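Local coordinates for protein GNA33 (Neisseria gonorrhoeae FA 1090, PDB 2G5D) that probably cleaves the glycosidic bond between N-acetylmuramic acid and N-acetylglucosamine in peptidoglycan as a lytic transglycosylase, forming a 1,6-anhydro sugar, at residues P190-K199 / A261-V269; L334-D343 / V383-Y391. All coordinates share one frame; numbering follows the deposited sequence.

Contact 1: residues P190-K199 / A261-V269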
ATOM      1  N   PRO A 190       6.841 -14.168 -16.336  1.00 34.43           N
ATOM      2  CA  PRO A 190       6.529 -14.573 -14.957  1.00 34.60           C
ATOM      3  C   PRO A 190       5.032 -14.535 -14.600  1.00 34.84           C
ATOM      4  O   PRO A 190       4.605 -13.722 -13.776  1.00 34.57           O
ATOM      5  CB  PRO A 190       7.320 -13.562 -14.118  1.00 34.51           C
ATOM      6  CG  PRO A 190       7.358 -12.341 -14.962  1.00 34.05           C
ATOM      7  CD  PRO A 190       7.427 -12.811 -16.386  1.00 34.53           C
ATOM      8  N   ILE A 191       4.250 -15.420 -15.218  1.00 35.42           N
ATOM      9  CA  ILE A 191       2.821 -15.535 -14.928  1.00 35.93           C
ATOM     10  C   ILE A 191       2.621 -16.548 -13.800  1.00 36.31           C
ATOM     11  O   ILE A 191       3.271 -17.596 -13.778  1.00 36.57           O
ATOM     12  CB  ILE A 191       2.003 -15.937 -16.197  1.00 36.03           C
ATOM     13  CG1 ILE A 191       2.082 -14.846 -17.262  1.00 36.36           C
ATOM     14  CG2 ILE A 191       0.536 -16.203 -15.880  1.00 35.99           C
ATOM     15  CD1 ILE A 191       2.929 -15.221 -18.440  1.00 36.88           C
ATOM     16  N   THR A 192       1.742 -16.218 -12.857  1.00 36.64           N
ATOM     17  CA  THR A 192       1.343 -17.153 -11.805  1.00 36.97           C
ATOM     18  C   THR A 192      -0.171 -17.365 -11.897  1.00 37.15           C
ATOM     19  O   THR A 192      -0.767 -17.132 -12.953  1.00 37.33           O
ATOM     20  CB  THR A 192       1.731 -16.637 -10.393  1.00 37.01           C
ATOM     21  OG1 THR A 192       2.840 -15.734 -10.488  1.00 37.27           O
ATOM     22  CG2 THR A 192       2.103 -17.801  -9.473  1.00 37.32           C
ATOM     23  N   ALA A 193      -0.792 -17.815 -10.807  1.00 37.27           N
ATOM     24  CA  ALA A 193      -2.248 -17.868 -10.727  1.00 37.47           C
ATOM     25  C   ALA A 193      -2.814 -16.447 -10.779  1.00 37.49           C
ATOM     26  O   ALA A 193      -3.969 -16.232 -11.153  1.00 37.52           O
ATOM     27  CB  ALA A 193      -2.691 -18.587  -9.457  1.00 37.57           C
ATOM     28  N   ARG A 194      -1.972 -15.485 -10.417  1.00 37.52           N
ATOM     29  CA  ARG A 194      -2.316 -14.075 -10.447  1.00 37.61           C
ATOM     30  C   ARG A 194      -1.351 -13.326 -11.374  1.00 37.22           C
ATOM     31  O   ARG A 194      -0.165 -13.168 -11.059  1.00 37.15           O
ATOM     32  CB  ARG A 194      -2.279 -13.499  -9.019  1.00 37.78           C
ATOM     33  CG  ARG A 194      -3.190 -12.296  -8.791  1.00 39.35           C
ATOM     34  CD  ARG A 194      -2.486 -10.983  -9.132  1.00 42.96           C
ATOM     35  NE  ARG A 194      -3.420  -9.968  -9.623  1.00 44.79           N
ATOM     36  CZ  ARG A 194      -3.076  -8.727  -9.968  1.00 45.65           C
ATOM     37  NH1 ARG A 194      -1.809  -8.326  -9.879  1.00 44.74           N
ATOM     38  NH2 ARG A 194      -4.007  -7.885 -10.406  1.00 45.86           N
ATOM     39  N   THR A 195      -1.859 -12.909 -12.532  1.00 36.63           N
ATOM     40  CA  THR A 195      -1.151 -11.991 -13.438  1.00 36.06           C
ATOM     41  C   THR A 195      -2.179 -11.218 -14.268  1.00 35.75           C
ATOM     42  O   THR A 195      -2.955 -11.808 -15.029  1.00 35.36           O
ATOM     43  CB  THR A 195      -0.113 -12.710 -14.363  1.00 36.17           C
ATOM     44  OG1 THR A 195       0.971 -13.220 -13.577  1.00 36.02           O
ATOM     45  CG2 THR A 195       0.456 -11.753 -15.402  1.00 35.67           C
ATOM     46  N   THR A 196      -2.180  -9.898 -14.100  1.00 35.17           N
ATOM     47  CA  THR A 196      -3.122  -9.018 -14.793  1.00 34.74           C
ATOM     48  C   THR A 196      -2.602  -8.601 -16.174  1.00 34.28           C
ATOM     49  O   THR A 196      -3.382  -8.435 -17.118  1.00 34.33           O
ATOM     50  CB  THR A 196      -3.490  -7.774 -13.928  1.00 34.67           C
ATOM     51  OG1 THR A 196      -4.570  -7.060 -14.535  1.00 34.90           O
ATOM     52  CG2 THR A 196      -2.296  -6.830 -13.753  1.00 35.31           C
ATOM     53  N   ALA A 197      -1.281  -8.457 -16.279  1.00 33.59           N
ATOM     54  CA  ALA A 197      -0.613  -7.986 -17.488  1.00 32.98           C
ATOM     55  C   ALA A 197       0.819  -8.502 -17.541  1.00 32.64           C
ATOM     56  O   ALA A 197       1.416  -8.802 -16.502  1.00 32.36           O
ATOM     57  CB  ALA A 197      -0.609  -6.460 -17.528  1.00 33.02           C
ATOM     58  N   ILE A 198       1.361  -8.608 -18.754  1.00 32.28           N
ATOM     59  CA  ILE A 198       2.771  -8.951 -18.951  1.00 31.69           C
ATOM     60  C   ILE A 198       3.584  -7.707 -19.299  1.00 31.44           C
ATOM     61  O   ILE A 198       3.109  -6.817 -20.011  1.00 31.06           O
ATOM     62  CB  ILE A 198       2.997 -10.066 -20.016  1.00 31.80           C
ATOM     63  CG1 ILE A 198       2.407  -9.668 -21.379  1.00 31.64           C
ATOM     64  CG2 ILE A 198       2.441 -11.403 -19.520  1.00 31.75           C
ATOM     65  CD1 ILE A 198       3.113 -10.290 -22.569  1.00 32.16           C
ATOM     66  N   LYS A 199       4.808  -7.654 -18.781  1.00 31.07           N
ATOM     67  CA  LYS A 199       5.708  -6.532 -19.038  1.00 31.15           C
ATOM     68  C   LYS A 199       6.943  -6.990 -19.829  1.00 31.24           C
ATOM     69  O   LYS A 199       7.617  -7.952 -19.443  1.00 31.30           O
ATOM     70  CB  LYS A 199       6.133  -5.854 -17.722  1.00 30.76           C
ATOM     71  CG  LYS A 199       5.046  -5.769 -16.652  1.00 29.84           C
ATOM     72  CD  LYS A 199       3.998  -4.711 -16.960  1.00 29.25           C
ATOM     73  CE  LYS A 199       2.875  -4.750 -15.942  1.00 29.20           C
ATOM     74  NZ  LYS A 199       2.022  -3.532 -15.983  1.00 28.47           N
ATOM     75  N   ALA A 261       4.742   3.763 -10.032  1.00 30.51           N
ATOM     76  CA  ALA A 261       4.179   3.911 -11.381  1.00 30.43           C
ATOM     77  C   ALA A 261       3.848   2.541 -11.979  1.00 30.49           C
ATOM     78  O   ALA A 261       2.718   2.309 -12.421  1.00 30.46           O
ATOM     79  CB  ALA A 261       5.132   4.689 -12.291  1.00 30.00           C
ATOM     80  N   ASP A 262       4.838   1.643 -11.984  1.00 30.49           N
ATOM     81  CA  ASP A 262       4.673   0.275 -12.497  1.00 30.51           C
ATOM     82  C   ASP A 262       5.766  -0.643 -11.918  1.00 30.60           C
ATOM     83  O   ASP A 262       6.510  -0.234 -11.019  1.00 29.81           O
ATOM     84  CB  ASP A 262       4.687   0.264 -14.040  1.00 30.49           C
ATOM     85  CG  ASP A 262       3.783  -0.821 -14.646  1.00 30.84           C
ATOM     86  OD1 ASP A 262       3.344  -0.646 -15.809  1.00 30.67           O
ATOM     87  OD2 ASP A 262       3.508  -1.849 -13.979  1.00 30.98           O
ATOM     88  N   LYS A 263       5.820  -1.886 -12.405  1.00 30.65           N
ATOM     89  CA  LYS A 263       6.846  -2.859 -12.027  1.00 30.97           C
ATOM     90  C   LYS A 263       7.104  -3.858 -13.158  1.00 30.76           C
ATOM     91  O   LYS A 263       6.338  -3.920 -14.121  1.00 30.60           O
ATOM     92  CB  LYS A 263       6.492  -3.579 -10.713  1.00 30.72           C
ATOM     93  CG  LYS A 263       5.171  -4.338 -10.694  1.00 32.13           C
ATOM     94  CD  LYS A 263       4.965  -5.020  -9.336  1.00 31.73           C
ATOM     95  CE  LYS A 263       3.512  -5.430  -9.134  1.00 34.00           C
ATOM     96  NZ  LYS A 263       3.345  -6.091  -7.815  1.00 33.11           N
ATOM     97  N   ASN A 264       8.175  -4.641 -13.037  1.00 30.85           N
ATOM     98  CA  ASN A 264       8.552  -5.586 -14.102  1.00 30.60           C
ATOM     99  C   ASN A 264       7.869  -6.956 -14.038  1.00 30.92           C
ATOM    100  O   ASN A 264       8.054  -7.780 -14.943  1.00 31.13           O
ATOM    101  CB  ASN A 264      10.081  -5.731 -14.203  1.00 30.37           C
ATOM    102  CG  ASN A 264      10.720  -6.300 -12.938  1.00 28.71           C
ATOM    103  OD1 ASN A 264      10.057  -6.558 -11.930  1.00 26.98           O
ATOM    104  ND2 ASN A 264      12.029  -6.475 -12.991  1.00 28.34           N
ATOM    105  N   GLU A 265       7.083  -7.177 -12.977  1.00 30.72           N
ATOM    106  CA  GLU A 265       6.304  -8.402 -12.756  1.00 30.71           C
ATOM    107  C   GLU A 265       7.116  -9.676 -12.495  1.00 30.72           C
ATOM    108  O   GLU A 265       6.557 -10.778 -12.469  1.00 31.13           O
ATOM    109  CB  GLU A 265       5.249  -8.624 -13.865  1.00 30.64           C
ATOM    110  CG  GLU A 265       4.087  -7.631 -13.831  1.00 30.66           C
ATOM    111  CD  GLU A 265       3.115  -7.876 -12.690  1.00 30.48           C
ATOM    112  OE1 GLU A 265       3.152  -8.980 -12.103  1.00 29.38           O
ATOM    113  OE2 GLU A 265       2.305  -6.964 -12.387  1.00 30.58           O
ATOM    114  N   HIS A 266       8.423  -9.534 -12.297  1.00 30.82           N
ATOM    115  CA  HIS A 266       9.241 -10.659 -11.860  1.00 31.08           C
ATOM    116  C   HIS A 266       8.973 -10.890 -10.372  1.00 31.13           C
ATOM    117  O   HIS A 266       8.626  -9.945  -9.659  1.00 31.19           O
ATOM    118  CB  HIS A 266      10.725 -10.424 -12.159  1.00 31.04           C
ATOM    119  CG  HIS A 266      11.055 -10.472 -13.617  1.00 31.53           C
ATOM    120  ND1 HIS A 266      11.266 -11.656 -14.293  1.00 31.44           N
ATOM    121  CD2 HIS A 266      11.199  -9.484 -14.533  1.00 30.21           C
ATOM    122  CE1 HIS A 266      11.533 -11.393 -15.562  1.00 31.42           C
ATOM    123  NE2 HIS A 266      11.495 -10.082 -15.733  1.00 30.48           N
ATOM    124  N   PRO A 267       9.075 -12.149  -9.911  1.00 31.18           N
ATOM    125  CA  PRO A 267       8.671 -12.500  -8.541  1.00 31.07           C
ATOM    126  C   PRO A 267       9.396 -11.739  -7.438  1.00 30.84           C
ATOM    127  O   PRO A 267      10.602 -11.485  -7.535  1.00 30.03           O
ATOM    128  CB  PRO A 267       9.004 -13.996  -8.450  1.00 30.98           C
ATOM    129  CG  PRO A 267      10.004 -14.221  -9.543  1.00 31.55           C
ATOM    130  CD  PRO A 267       9.544 -13.335 -10.645  1.00 31.28           C
ATOM    131  N   TYR A 268       8.658 -11.384  -6.393  1.00 30.84           N
ATOM    132  CA  TYR A 268       9.270 -10.855  -5.188  1.00 31.32           C
ATOM    133  C   TYR A 268       9.955 -11.989  -4.418  1.00 31.26           C
ATOM    134  O   TYR A 268       9.356 -13.040  -4.183  1.00 30.83           O
ATOM    135  CB  TYR A 268       8.237 -10.135  -4.303  1.00 32.10           C
ATOM    136  CG  TYR A 268       8.708  -9.948  -2.873  1.00 32.80           C
ATOM    137  CD1 TYR A 268       8.302 -10.835  -1.872  1.00 33.74           C
ATOM    138  CD2 TYR A 268       9.595  -8.916  -2.528  1.00 34.02           C
ATOM    139  CE1 TYR A 268       8.745 -10.698  -0.562  1.00 34.51           C
ATOM    140  CE2 TYR A 268      10.047  -8.767  -1.214  1.00 34.26           C
ATOM    141  CZ  TYR A 268       9.612  -9.664  -0.239  1.00 34.60           C
ATOM    142  OH  TYR A 268      10.031  -9.543   1.066  1.00 35.63           O
ATOM    143  N   VAL A 269      11.217 -11.771  -4.044  1.00 30.97           N
ATOM    144  CA  VAL A 269      11.929 -12.673  -3.141  1.00 31.02           C
ATOM    145  C   VAL A 269      12.464 -11.875  -1.952  1.00 31.36           C
ATOM    146  O   VAL A 269      13.068 -10.817  -2.132  1.00 31.09           O
ATOM    147  CB  VAL A 269      13.091 -13.422  -3.860  1.00 30.84           C
ATOM    148  CG1 VAL A 269      13.946 -14.206  -2.862  1.00 30.22           C
ATOM    149  CG2 VAL A 269      12.548 -14.343  -4.946  1.00 29.38           C
TER
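Within the MltA-specific insert domain, strand 197-203 of a five-stranded sheet meets the end of strand 255-263 through a salt bridge between Lys-199 and Asp-262. The two side chains approach from opposite directions, and Lys-199 NZ lies 3.0 Å from Asp-262 OD2, on the syn lone pair of that oxygen; a weak bond to OD1 accompanies it. On its anti side the same OD2 accepts Lys-263 N at 2.8 Å, a donor lying 28° out of the carboxylate plane, so the backbone and the lysine together restrain the rotation of the carboxylate. Ser-149 of the neighbouring strand 148-151 gives the ammonium another partner.

The Asp-262 end of the bridge sits in a classic beta bulge, where two successive residues, Ala-261 and Asp-262, stand opposite the single residue Phe-314 of strand 313-317. To reach it the lysine chain bends at chi2 (-75°), which lays its CG 3.4 Å from Lys-263 O and 3.5 Å from Glu-265 CG, methylene against methylene. Beyond the bulge the chain turns through Glu-265, which has positive phi, and meets the loop before strand 197-203. Here Pro-190 CG makes a tight van der Waals approach of 3.0 Å to Glu-265 O and stands 4.0 Å above one face of the His-266 ring, toward its rim. Tyr-210 O accepts from His-266 NE2, and Pro-190 CB packs on Pro-267 CD at 4.1 Å.

Contact 2: residues L334-D343 / V383-Y391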
ATOM      1  N   LEU A 334      -2.696   8.829   1.129  1.00 29.66           N
ATOM      2  CA  LEU A 334      -2.983   8.305   2.461  1.00 30.13           C
ATOM      3  C   LEU A 334      -2.510   9.252   3.573  1.00 30.58           C
ATOM      4  O   LEU A 334      -1.435   9.878   3.472  1.00 30.25           O
ATOM      5  CB  LEU A 334      -2.354   6.912   2.646  1.00 30.60           C
ATOM      6  CG  LEU A 334      -2.654   5.842   1.590  1.00 30.68           C
ATOM      7  CD1 LEU A 334      -1.827   4.573   1.826  1.00 28.60           C
ATOM      8  CD2 LEU A 334      -4.130   5.525   1.568  1.00 29.18           C
ATOM      9  N   MET A 335      -3.327   9.362   4.622  1.00 30.43           N
ATOM     10  CA  MET A 335      -3.023  10.183   5.768  1.00 29.80           C
ATOM     11  C   MET A 335      -2.450   9.293   6.852  1.00 30.49           C
ATOM     12  O   MET A 335      -3.092   8.324   7.270  1.00 30.50           O
ATOM     13  CB  MET A 335      -4.294  10.865   6.267  1.00 29.96           C
ATOM     14  CG  MET A 335      -4.109  11.843   7.399  1.00 29.96           C
ATOM     15  SD  MET A 335      -5.713  12.397   7.991  1.00 30.60           S
ATOM     16  CE  MET A 335      -5.292  13.096   9.572  1.00 30.64           C
ATOM     17  N   GLY A 336      -1.252   9.635   7.305  1.00 29.29           N
ATOM     18  CA  GLY A 336      -0.577   8.906   8.387  1.00 29.28           C
ATOM     19  C   GLY A 336      -1.445   8.704   9.612  1.00 29.22           C
ATOM     20  O   GLY A 336      -2.060   9.668  10.117  1.00 27.26           O
ATOM     21  N   GLU A 337      -1.519   7.437  10.049  1.00 30.37           N
ATOM     22  CA  GLU A 337      -2.247   7.017  11.260  1.00 31.09           C
ATOM     23  C   GLU A 337      -3.767   6.910  11.164  1.00 31.98           C
ATOM     24  O   GLU A 337      -4.404   6.473  12.139  1.00 31.58           O
ATOM     25  CB  GLU A 337      -1.907   7.910  12.445  1.00 31.64           C
ATOM     26  CG  GLU A 337      -0.559   7.655  13.022  1.00 32.98           C
ATOM     27  CD  GLU A 337      -0.246   8.616  14.139  1.00 34.93           C
ATOM     28  OE1 GLU A 337       0.639   9.446  13.953  1.00 35.45           O
ATOM     29  OE2 GLU A 337      -0.889   8.554  15.204  1.00 39.43           O
ATOM     30  N   TYR A 338      -4.314   7.283  10.000  1.00 31.58           N
ATOM     31  CA  TYR A 338      -5.752   7.379   9.739  1.00 31.14           C
ATOM     32  C   TYR A 338      -6.149   6.700   8.428  1.00 30.23           C
ATOM     33  O   TYR A 338      -7.217   6.951   7.873  1.00 29.80           O
ATOM     34  CB  TYR A 338      -6.231   8.847   9.820  1.00 31.58           C
ATOM     35  CG  TYR A 338      -6.282   9.271  11.266  1.00 31.48           C
ATOM     36  CD1 TYR A 338      -5.191   9.899  11.882  1.00 30.08           C
ATOM     37  CD2 TYR A 338      -7.403   8.969  12.039  1.00 32.14           C
ATOM     38  CE1 TYR A 338      -5.231  10.204  13.258  1.00 31.64           C
ATOM     39  CE2 TYR A 338      -7.453   9.278  13.391  1.00 30.95           C
ATOM     40  CZ  TYR A 338      -6.385   9.882  13.995  1.00 30.61           C
ATOM     41  OH  TYR A 338      -6.505  10.162  15.338  1.00 33.09           O
ATOM     42  N   ALA A 339      -5.271   5.827   7.953  1.00 30.14           N
ATOM     43  CA  ALA A 339      -5.537   5.016   6.768  1.00 30.68           C
ATOM     44  C   ALA A 339      -4.973   3.617   6.949  1.00 30.62           C
ATOM     45  O   ALA A 339      -4.050   3.389   7.742  1.00 30.63           O
ATOM     46  CB  ALA A 339      -4.966   5.672   5.496  1.00 29.91           C
ATOM     47  N   GLY A 340      -5.563   2.666   6.249  1.00 30.79           N
ATOM     48  CA  GLY A 340      -5.067   1.305   6.290  1.00 31.32           C
ATOM     49  C   GLY A 340      -5.307   0.526   5.028  1.00 31.45           C
ATOM     50  O   GLY A 340      -6.119   0.932   4.190  1.00 32.40           O
ATOM     51  N   ALA A 341      -4.564  -0.572   4.876  1.00 31.09           N
ATOM     52  CA  ALA A 341      -4.804  -1.536   3.807  1.00 30.72           C
ATOM     53  C   ALA A 341      -5.641  -2.727   4.286  1.00 30.42           C
ATOM     54  O   ALA A 341      -5.447  -3.236   5.400  1.00 30.00           O
ATOM     55  CB  ALA A 341      -3.463  -2.022   3.156  1.00 30.64           C
ATOM     56  N   ILE A 342      -6.546  -3.177   3.414  1.00 30.69           N
ATOM     57  CA  ILE A 342      -7.526  -4.220   3.729  1.00 30.38           C
ATOM     58  C   ILE A 342      -7.641  -5.241   2.585  1.00 30.60           C
ATOM     59  O   ILE A 342      -7.021  -5.084   1.543  1.00 31.00           O
ATOM     60  CB  ILE A 342      -8.943  -3.610   4.043  1.00 30.98           C
ATOM     61  CG1 ILE A 342      -9.336  -2.526   3.022  1.00 30.28           C
ATOM     62  CG2 ILE A 342      -8.980  -2.982   5.440  1.00 28.77           C
ATOM     63  CD1 ILE A 342      -9.733  -3.060   1.601  1.00 34.99           C
ATOM     64  N   ASP A 343      -8.469  -6.258   2.792  1.00 30.64           N
ATOM     65  CA  ASP A 343      -8.749  -7.264   1.782  1.00 30.79           C
ATOM     66  C   ASP A 343     -10.121  -6.921   1.213  1.00 31.07           C
ATOM     67  O   ASP A 343     -11.115  -6.937   1.929  1.00 31.21           O
ATOM     68  CB  ASP A 343      -8.696  -8.668   2.415  1.00 30.00           C
ATOM     69  CG  ASP A 343      -9.065  -9.788   1.444  1.00 29.51           C
ATOM     70  OD1 ASP A 343      -9.388  -9.541   0.265  1.00 28.28           O
ATOM     71  OD2 ASP A 343      -9.043 -10.950   1.872  1.00 27.89           O
ATOM     72  N   VAL A 383     -10.794 -10.032   8.893  1.00 27.92           N
ATOM     73  CA  VAL A 383     -10.192  -9.189   9.924  1.00 28.33           C
ATOM     74  C   VAL A 383      -8.672  -9.145   9.717  1.00 27.87           C
ATOM     75  O   VAL A 383      -7.925  -9.972  10.246  1.00 28.01           O
ATOM     76  CB  VAL A 383     -10.545  -9.648  11.390  1.00 28.42           C
ATOM     77  CG1 VAL A 383     -10.141  -8.580  12.393  1.00 28.57           C
ATOM     78  CG2 VAL A 383     -12.048 -10.000  11.550  1.00 29.17           C
ATOM     79  N   ARG A 384      -8.224  -8.171   8.930  1.00 27.03           N
ATOM     80  CA  ARG A 384      -6.820  -8.070   8.518  1.00 26.44           C
ATOM     81  C   ARG A 384      -6.511  -6.639   8.063  1.00 27.04           C
ATOM     82  O   ARG A 384      -7.018  -6.192   7.038  1.00 26.44           O
ATOM     83  CB  ARG A 384      -6.512  -9.104   7.414  1.00 26.38           C
ATOM     84  CG  ARG A 384      -5.029  -9.244   6.998  1.00 25.29           C
ATOM     85  CD  ARG A 384      -4.138  -9.803   8.112  1.00 25.96           C
ATOM     86  NE  ARG A 384      -2.757  -9.763   7.661  1.00 27.99           N
ATOM     87  CZ  ARG A 384      -1.918  -8.764   7.905  1.00 28.42           C
ATOM     88  NH1 ARG A 384      -2.296  -7.727   8.658  1.00 27.29           N
ATOM     89  NH2 ARG A 384      -0.690  -8.823   7.416  1.00 29.20           N
ATOM     90  N   VAL A 385      -5.675  -5.933   8.827  1.00 27.26           N
ATOM     91  CA  VAL A 385      -5.348  -4.523   8.524  1.00 27.30           C
ATOM     92  C   VAL A 385      -3.842  -4.203   8.474  1.00 27.64           C
ATOM     93  O   VAL A 385      -3.093  -4.478   9.415  1.00 26.72           O
ATOM     94  CB  VAL A 385      -6.053  -3.524   9.530  1.00 28.32           C
ATOM     95  CG1 VAL A 385      -5.736  -2.037   9.151  1.00 24.97           C
ATOM     96  CG2 VAL A 385      -7.578  -3.763   9.560  1.00 26.15           C
ATOM     97  N   ASP A 386      -3.398  -3.603   7.369  1.00 27.38           N
ATOM     98  CA  ASP A 386      -2.055  -3.039   7.349  1.00 27.56           C
ATOM     99  C   ASP A 386      -2.220  -1.559   7.686  1.00 27.95           C
ATOM    100  O   ASP A 386      -2.808  -0.777   6.925  1.00 28.14           O
ATOM    101  CB  ASP A 386      -1.374  -3.232   5.996  1.00 26.90           C
ATOM    102  CG  ASP A 386       0.142  -3.428   6.108  1.00 26.85           C
ATOM    103  OD1 ASP A 386       0.666  -3.741   7.198  1.00 26.51           O
ATOM    104  OD2 ASP A 386       0.814  -3.279   5.073  1.00 28.50           O
ATOM    105  N   TYR A 387      -1.720  -1.195   8.848  1.00 27.83           N
ATOM    106  CA  TYR A 387      -1.964   0.100   9.436  1.00 28.51           C
ATOM    107  C   TYR A 387      -0.930   1.085   8.892  1.00 28.40           C
ATOM    108  O   TYR A 387       0.267   0.863   9.054  1.00 28.92           O
ATOM    109  CB  TYR A 387      -1.879  -0.050  10.969  1.00 29.39           C
ATOM    110  CG  TYR A 387      -2.253   1.187  11.722  1.00 30.93           C
ATOM    111  CD1 TYR A 387      -3.559   1.407  12.128  1.00 33.34           C
ATOM    112  CD2 TYR A 387      -1.303   2.148  12.023  1.00 32.51           C
ATOM    113  CE1 TYR A 387      -3.916   2.575  12.811  1.00 33.57           C
ATOM    114  CE2 TYR A 387      -1.647   3.313  12.705  1.00 33.70           C
ATOM    115  CZ  TYR A 387      -2.948   3.518  13.088  1.00 31.36           C
ATOM    116  OH  TYR A 387      -3.275   4.649  13.778  1.00 32.11           O
ATOM    117  N   PHE A 388      -1.378   2.136   8.190  1.00 28.39           N
ATOM    118  CA  PHE A 388      -0.436   3.072   7.594  1.00 27.85           C
ATOM    119  C   PHE A 388       0.034   4.106   8.617  1.00 28.34           C
ATOM    120  O   PHE A 388      -0.750   4.904   9.125  1.00 28.06           O
ATOM    121  CB  PHE A 388      -0.988   3.743   6.315  1.00 27.90           C
ATOM    122  CG  PHE A 388      -0.012   4.698   5.679  1.00 28.03           C
ATOM    123  CD1 PHE A 388       1.205   4.236   5.171  1.00 26.76           C
ATOM    124  CD2 PHE A 388      -0.285   6.057   5.625  1.00 28.63           C
ATOM    125  CE1 PHE A 388       2.121   5.099   4.626  1.00 26.27           C
ATOM    126  CE2 PHE A 388       0.622   6.925   5.067  1.00 27.91           C
ATOM    127  CZ  PHE A 388       1.827   6.446   4.557  1.00 28.16           C
ATOM    128  N   TRP A 389       1.331   4.075   8.925  1.00 28.15           N
ATOM    129  CA  TRP A 389       1.879   4.932   9.966  1.00 28.59           C
ATOM    130  C   TRP A 389       2.307   6.335   9.535  1.00 28.40           C
ATOM    131  O   TRP A 389       2.479   7.201  10.384  1.00 28.00           O
ATOM    132  CB  TRP A 389       3.001   4.216  10.724  1.00 29.21           C
ATOM    133  CG  TRP A 389       2.475   3.281  11.768  1.00 29.92           C
ATOM    134  CD1 TRP A 389       2.428   1.909  11.711  1.00 31.47           C
ATOM    135  CD2 TRP A 389       1.916   3.645  13.037  1.00 30.97           C
ATOM    136  NE1 TRP A 389       1.883   1.400  12.874  1.00 30.95           N
ATOM    137  CE2 TRP A 389       1.573   2.444  13.708  1.00 30.87           C
ATOM    138  CE3 TRP A 389       1.681   4.870  13.681  1.00 30.77           C
ATOM    139  CZ2 TRP A 389       0.980   2.437  14.982  1.00 31.34           C
ATOM    140  CZ3 TRP A 389       1.110   4.857  14.969  1.00 31.79           C
ATOM    141  CH2 TRP A 389       0.766   3.650  15.594  1.00 30.53           C
ATOM    142  N   GLY A 390       2.419   6.584   8.231  1.00 28.25           N
ATOM    143  CA  GLY A 390       2.858   7.879   7.741  1.00 28.17           C
ATOM    144  C   GLY A 390       4.268   7.801   7.191  1.00 28.43           C
ATOM    145  O   GLY A 390       4.778   6.713   6.911  1.00 27.16           O
ATOM    146  N   TYR A 391       4.900   8.965   7.076  1.00 29.80           N
ATOM    147  CA  TYR A 391       6.200   9.075   6.440  1.00 31.17           C
ATOM    148  C   TYR A 391       7.306   9.314   7.466  1.00 31.44           C
ATOM    149  O   TYR A 391       7.061   9.881   8.528  1.00 31.76           O
ATOM    150  CB  TYR A 391       6.167  10.170   5.356  1.00 32.65           C
ATOM    151  CG  TYR A 391       6.702  11.551   5.757  1.00 34.79           C
ATOM    152  CD1 TYR A 391       5.832  12.597   6.112  1.00 37.10           C
ATOM    153  CD2 TYR A 391       8.066  11.817   5.733  1.00 36.32           C
ATOM    154  CE1 TYR A 391       6.331  13.871   6.454  1.00 37.08           C
ATOM    155  CE2 TYR A 391       8.578  13.074   6.074  1.00 37.21           C
ATOM    156  CZ  TYR A 391       7.709  14.098   6.434  1.00 37.08           C
ATOM    157  OH  TYR A 391       8.251  15.337   6.761  1.00 37.81           O
TER
HETATM  158  O   HOH W   1      -9.213  -6.903   5.437  1.00 26.66           O
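Phe-388 lies between Leu-334 and the backbone of Gly-390, and the orientation of its ring organises one half of this contact. Leu-334 CD1 hangs 4.2 Å above one face, displaced toward the rim, while Gly-390 N sits over the centre of the opposite face; Met-335 O comes to the ring edge, in its plane. With CG anti to the backbone N (chi1 -179°), the phenyl group is carried to Leu-334, whose CB is 3.7 Å from Phe-388 CD2.

Tyr-387 and Trp-389 project on the other side of strand 384-391. Tyr-387 CE2 stands 3.4 Å above the middle of the indole, and Trp-389 CG in turn lies at the tyrosine edge, in plane: the edge of the tyrosine meets the face of the indole at a slant. Across the indole at CE3 runs the extended chain of Glu-337, its CG 3.6 Å from that atom and its carboxylate plane turned 38° from the ring. Arg-368 forms a salt bridge with this carboxylate and also donates to Tyr-387 OH, joining the two side chains through one guanidinium group.

A type II turn from Met-335 to Tyr-338 sends Glu-337 N to Phe-388 O at 2.8 Å, and the CA atoms of Gly-336 and Gly-390 approach to 3.6 Å, glycine to glycine. Farther along, Ala-341 and Asp-386 form an antiparallel hydrogen-bonded pair, with Ala-341 N to Asp-386 O at 2.7 Å and their CB atoms packed side by side. Past this pair, a water links Asp-343 N to Arg-384 O. The strands run antiparallel, 149° between their directions, and strand 339-342 also pairs in parallel with strand 365-375, as expected of the 3D domain, a member of the double-psi beta-barrel superfamily.

Overall arrangement
Following the chain from the N terminus, strand 116-129 precedes both contacts. Contact 1 then closes a loop of 61 intervening residues, rich in strand and helix, within the insert domain, tying the five-stranded sheet to the end of strand 255-263. Only after this loop is complete does contact 2 open; it closes 39 residues, including strands 352-358 and 365-375, inside the 3D domain. The two are therefore in series, neither nested nor crossed. Their centres lie 24 Å apart and their nearest atoms about 11 Å, without touching. Strand 116-129 relates them: it pairs with 384-391 of contact 2 and, through strand 246-249, leads to strand 255-263.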